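Local coordinates for protein 5-formaminoimidazole-4-carboxamide-1-(beta)-D-ribofuranosyl 5'-monophosphate synthetase (Methanocaldococcus jannaschii, PDB 2R7L) that catalyses the ATP- and formate-dependent formylation of AICAR to FAICAR in purine biosynthesis, without folates, at residues A[165-168]-A[174-177]. Sequence-based numbering, arbitrary orientation.
With ATP (adenosine-5'-triphosphate), chain E.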
ATOM      1  N   GLY A 165      27.844  25.022  27.463  1.00 68.73           N
ATOM      2  CA  GLY A 165      28.432  25.755  28.579  1.00 68.98           C
ATOM      3  C   GLY A 165      27.452  25.868  29.735  1.00 68.18           C
ATOM      4  O   GLY A 165      27.666  26.638  30.672  1.00 73.44           O
ATOM      5  N   TYR A 166      26.378  25.087  29.662  1.00 59.62           N
ATOM      6  CA  TYR A 166      25.303  25.104  30.651  1.00 50.45           C
ATOM      7  C   TYR A 166      25.746  24.568  32.013  1.00 43.99           C
ATOM      8  O   TYR A 166      26.719  23.816  32.114  1.00 37.42           O
ATOM      9  CB  TYR A 166      24.120  24.269  30.143  1.00 56.40           C
ATOM     10  CG  TYR A 166      23.378  24.860  28.957  1.00 56.03           C
ATOM     11  CD1 TYR A 166      24.021  25.697  28.048  1.00 62.16           C
ATOM     12  CD2 TYR A 166      22.040  24.559  28.732  1.00 57.72           C
ATOM     13  CE1 TYR A 166      23.347  26.236  26.963  1.00 61.75           C
ATOM     14  CE2 TYR A 166      21.356  25.089  27.646  1.00 57.67           C
ATOM     15  CZ  TYR A 166      22.015  25.926  26.765  1.00 59.98           C
ATOM     16  OH  TYR A 166      21.344  26.460  25.684  1.00 53.98           O
ATOM     17  N   PHE A 167      25.032  24.963  33.062  1.00 36.43           N
ATOM     18  CA  PHE A 167      25.209  24.334  34.373  1.00 32.05           C
ATOM     19  C   PHE A 167      23.987  24.488  35.261  1.00 31.05           C
ATOM     20  O   PHE A 167      23.109  25.320  35.000  1.00 33.35           O
ATOM     21  CB  PHE A 167      26.506  24.790  35.083  1.00 38.96           C
ATOM     22  CG  PHE A 167      26.504  26.234  35.531  1.00 40.23           C
ATOM     23  CD1 PHE A 167      27.217  27.192  34.822  1.00 40.06           C
ATOM     24  CD2 PHE A 167      25.818  26.626  36.680  1.00 37.57           C
ATOM     25  CE1 PHE A 167      27.232  28.517  35.239  1.00 42.32           C
ATOM     26  CE2 PHE A 167      25.825  27.949  37.101  1.00 38.32           C
ATOM     27  CZ  PHE A 167      26.532  28.896  36.378  1.00 37.25           C
ATOM     28  N   ILE A 168      23.933  23.657  36.295  1.00 32.41           N
ATOM     29  CA  ILE A 168      22.831  23.649  37.252  1.00 34.37           C
ATOM     30  C   ILE A 168      23.307  24.232  38.582  1.00 36.38           C
ATOM     31  O   ILE A 168      24.420  23.946  39.028  1.00 29.23           O
ATOM     32  CB  ILE A 168      22.335  22.206  37.502  1.00 33.36           C
ATOM     33  CG1 ILE A 168      21.843  21.579  36.192  1.00 37.77           C
ATOM     34  CG2 ILE A 168      21.255  22.178  38.592  1.00 27.97           C
ATOM     35  CD1 ILE A 168      21.653  20.085  36.260  1.00 41.89           C
ATOM     36  N   GLU A 174      26.616  28.497  44.793  1.00 49.39           N
ATOM     37  CA  GLU A 174      26.915  27.477  43.796  1.00 41.95           C
ATOM     38  C   GLU A 174      27.056  28.074  42.398  1.00 38.28           C
ATOM     39  O   GLU A 174      27.932  27.677  41.627  1.00 34.71           O
ATOM     40  CB  GLU A 174      25.852  26.386  43.798  1.00 46.52           C
ATOM     41  CG  GLU A 174      26.042  25.384  42.686  1.00 48.93           C
ATOM     42  CD  GLU A 174      25.370  24.063  42.973  1.00 48.10           C
ATOM     43  OE1 GLU A 174      24.214  24.065  43.455  1.00 45.27           O
ATOM     44  OE2 GLU A 174      26.007  23.022  42.707  1.00 52.00           O
ATOM     45  N   PHE A 175      26.204  29.043  42.077  1.00 32.87           N
ATOM     46  CA  PHE A 175      26.301  29.718  40.791  1.00 38.37           C
ATOM     47  C   PHE A 175      27.726  30.206  40.514  1.00 44.34           C
ATOM     48  O   PHE A 175      28.265  29.972  39.430  1.00 44.54           O
ATOM     49  CB  PHE A 175      25.311  30.885  40.706  1.00 38.49           C
ATOM     50  CG  PHE A 175      25.399  31.653  39.416  1.00 44.76           C
ATOM     51  CD1 PHE A 175      24.437  31.493  38.431  1.00 45.36           C
ATOM     52  CD2 PHE A 175      26.454  32.521  39.180  1.00 44.35           C
ATOM     53  CE1 PHE A 175      24.523  32.192  37.241  1.00 44.88           C
ATOM     54  CE2 PHE A 175      26.549  33.217  37.990  1.00 44.75           C
ATOM     55  CZ  PHE A 175      25.580  33.053  37.019  1.00 42.72           C
ATOM     56  N   TYR A 176      28.335  30.883  41.488  1.00 45.99           N
ATOM     57  CA  TYR A 176      29.676  31.447  41.287  1.00 41.39           C
ATOM     58  C   TYR A 176      30.767  30.386  41.326  1.00 39.35           C
ATOM     59  O   TYR A 176      31.757  30.471  40.595  1.00 44.21           O
ATOM     60  CB  TYR A 176      29.974  32.563  42.294  1.00 43.32           C
ATOM     61  CG  TYR A 176      29.073  33.767  42.153  1.00 34.57           C
ATOM     62  CD1 TYR A 176      29.140  34.579  41.032  1.00 34.25           C
ATOM     63  CD2 TYR A 176      28.157  34.088  43.139  1.00 34.91           C
ATOM     64  CE1 TYR A 176      28.316  35.678  40.895  1.00 33.61           C
ATOM     65  CE2 TYR A 176      27.328  35.187  43.010  1.00 40.17           C
ATOM     66  CZ  TYR A 176      27.413  35.978  41.884  1.00 39.43           C
ATOM     67  OH  TYR A 176      26.592  37.083  41.754  1.00 41.35           O
ATOM     68  N   LYS A 177      30.586  29.383  42.175  1.00 43.85           N
ATOM     69  CA  LYS A 177      31.523  28.271  42.229  1.00 52.04           C
ATOM     70  C   LYS A 177      31.632  27.643  40.838  1.00 54.40           C
ATOM     71  O   LYS A 177      32.732  27.406  40.336  1.00 53.66           O
ATOM     72  CB  LYS A 177      31.061  27.237  43.265  1.00 58.60           C
ATOM     73  CG  LYS A 177      32.147  26.284  43.758  1.00 68.78           C
ATOM     74  CD  LYS A 177      32.380  25.132  42.789  1.00 76.42           C
ATOM     75  CE  LYS A 177      33.444  24.171  43.305  1.00 80.26           C
ATOM     76  NZ  LYS A 177      33.787  23.131  42.292  1.00 82.03           N
TER
HETATM   77  PG  ATP E 400      18.432  22.513  20.813  1.00 56.33           P
HETATM   78  O1G ATP E 400      18.225  23.169  19.466  1.00 53.25           O
HETATM   79  O2G ATP E 400      17.201  21.826  21.369  1.00 46.99           O
HETATM   80  O3G ATP E 400      19.690  21.680  20.891  1.00 56.65           O
HETATM   81  PB  ATP E 400      17.573  24.786  22.304  1.00 47.22           P
HETATM   82  O1B ATP E 400      16.317  24.555  21.500  1.00 49.54           O
HETATM   83  O2B ATP E 400      18.167  26.177  22.329  1.00 50.83           O
HETATM   84  O3B ATP E 400      18.724  23.758  21.814  1.00 49.13           O
HETATM   85  PA  ATP E 400      18.003  24.810  25.149  1.00 40.04           P
HETATM   86  O1A ATP E 400      17.162  25.861  25.825  1.00 36.87           O
HETATM   87  O2A ATP E 400      19.457  25.033  24.832  1.00 40.82           O
HETATM   88  O3A ATP E 400      17.223  24.323  23.813  1.00 46.35           O
HETATM   89  O5' ATP E 400      17.904  23.492  26.054  1.00 38.31           O
HETATM   90  C5' ATP E 400      18.867  22.463  25.897  1.00 38.81           C
HETATM   91  C4' ATP E 400      18.514  21.346  26.865  1.00 39.60           C
HETATM   92  O4' ATP E 400      18.679  21.788  28.218  1.00 36.02           O
HETATM   93  C3' ATP E 400      17.062  20.914  26.758  1.00 39.04           C
HETATM   94  O3' ATP E 400      16.871  19.919  25.747  1.00 46.13           O
HETATM   95  C2' ATP E 400      16.768  20.386  28.149  1.00 39.09           C
HETATM   96  O2' ATP E 400      17.172  19.022  28.258  1.00 36.32           O
HETATM   97  C1' ATP E 400      17.658  21.231  29.052  1.00 31.08           C
HETATM   98  N9  ATP E 400      16.840  22.340  29.577  1.00 32.87           N
HETATM   99  C8  ATP E 400      16.648  23.519  28.953  1.00 29.06           C
HETATM  100  N7  ATP E 400      15.837  24.324  29.681  1.00 31.25           N
HETATM  101  C5  ATP E 400      15.512  23.662  30.807  1.00 31.49           C
HETATM  102  C6  ATP E 400      14.699  23.949  32.009  1.00 30.22           C
HETATM  103  N6  ATP E 400      14.050  25.130  32.156  1.00 30.68           N
HETATM  104  N1  ATP E 400      14.612  22.980  32.942  1.00 33.53           N
HETATM  105  C2  ATP E 400      15.248  21.795  32.804  1.00 30.45           C
HETATM  106  N3  ATP E 400      16.009  21.475  31.745  1.00 28.55           N
HETATM  107  C4  ATP E 400      16.166  22.347  30.727  1.00 29.35           C
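F167 and F175 meet in an edge-to-face aromatic pair that joins strand 167-169 to helix 172-184 in the ATP-grasp fold, a worked example of how consecutive residues at the start of a strand can serve two sides, one the nucleotide and the next the packing under a helix. The strand lies at the margin of a four-stranded antiparallel sheet, and the helix follows it after a short turn and packs back over it. F167 can be followed outward. Its CB leaves the strand toward the helix; CG then sits between the backbone N and the carbonyl carbon (chi1 69°), and the ring is carried on until its far rim reaches F175. There CE2 lies 4.0 Å from CD1 of F175, and CZ, farthest out, comes within 3.9 Å of that same CD1, above one face of the F175 ring and displaced toward its rim. F167 CZ also lies 3.7 Å from F175 O, which sits obliquely to the F167 ring. The ring planes stand at 70°, with centroids 5.4 Å apart. V155 of the neighbouring strand touches both phenylalanines, while L182 and the side chain of K178 add helix contacts to F167. Beside the aromatic pair, the carboxylate of E174 approaches the carbonyl of I168 without bonding to it; OE1 accepts a hydrogen bond from the backbone N of S170, and K178 NZ is hydrogen-bonded to the I168 carbonyl oxygen. One residue back along the chain from F167, Y166 turns to the nucleotide side, its ring touching I154 and K156, and its hydroxyl donates a hydrogen bond to an alpha-phosphate oxygen near the ring plane. A phenylalanine in place of Y166 would probably leave that oxygen without this donor. The bond concerned is short: Y166 OH lies 2.5 Å from ATP O2A.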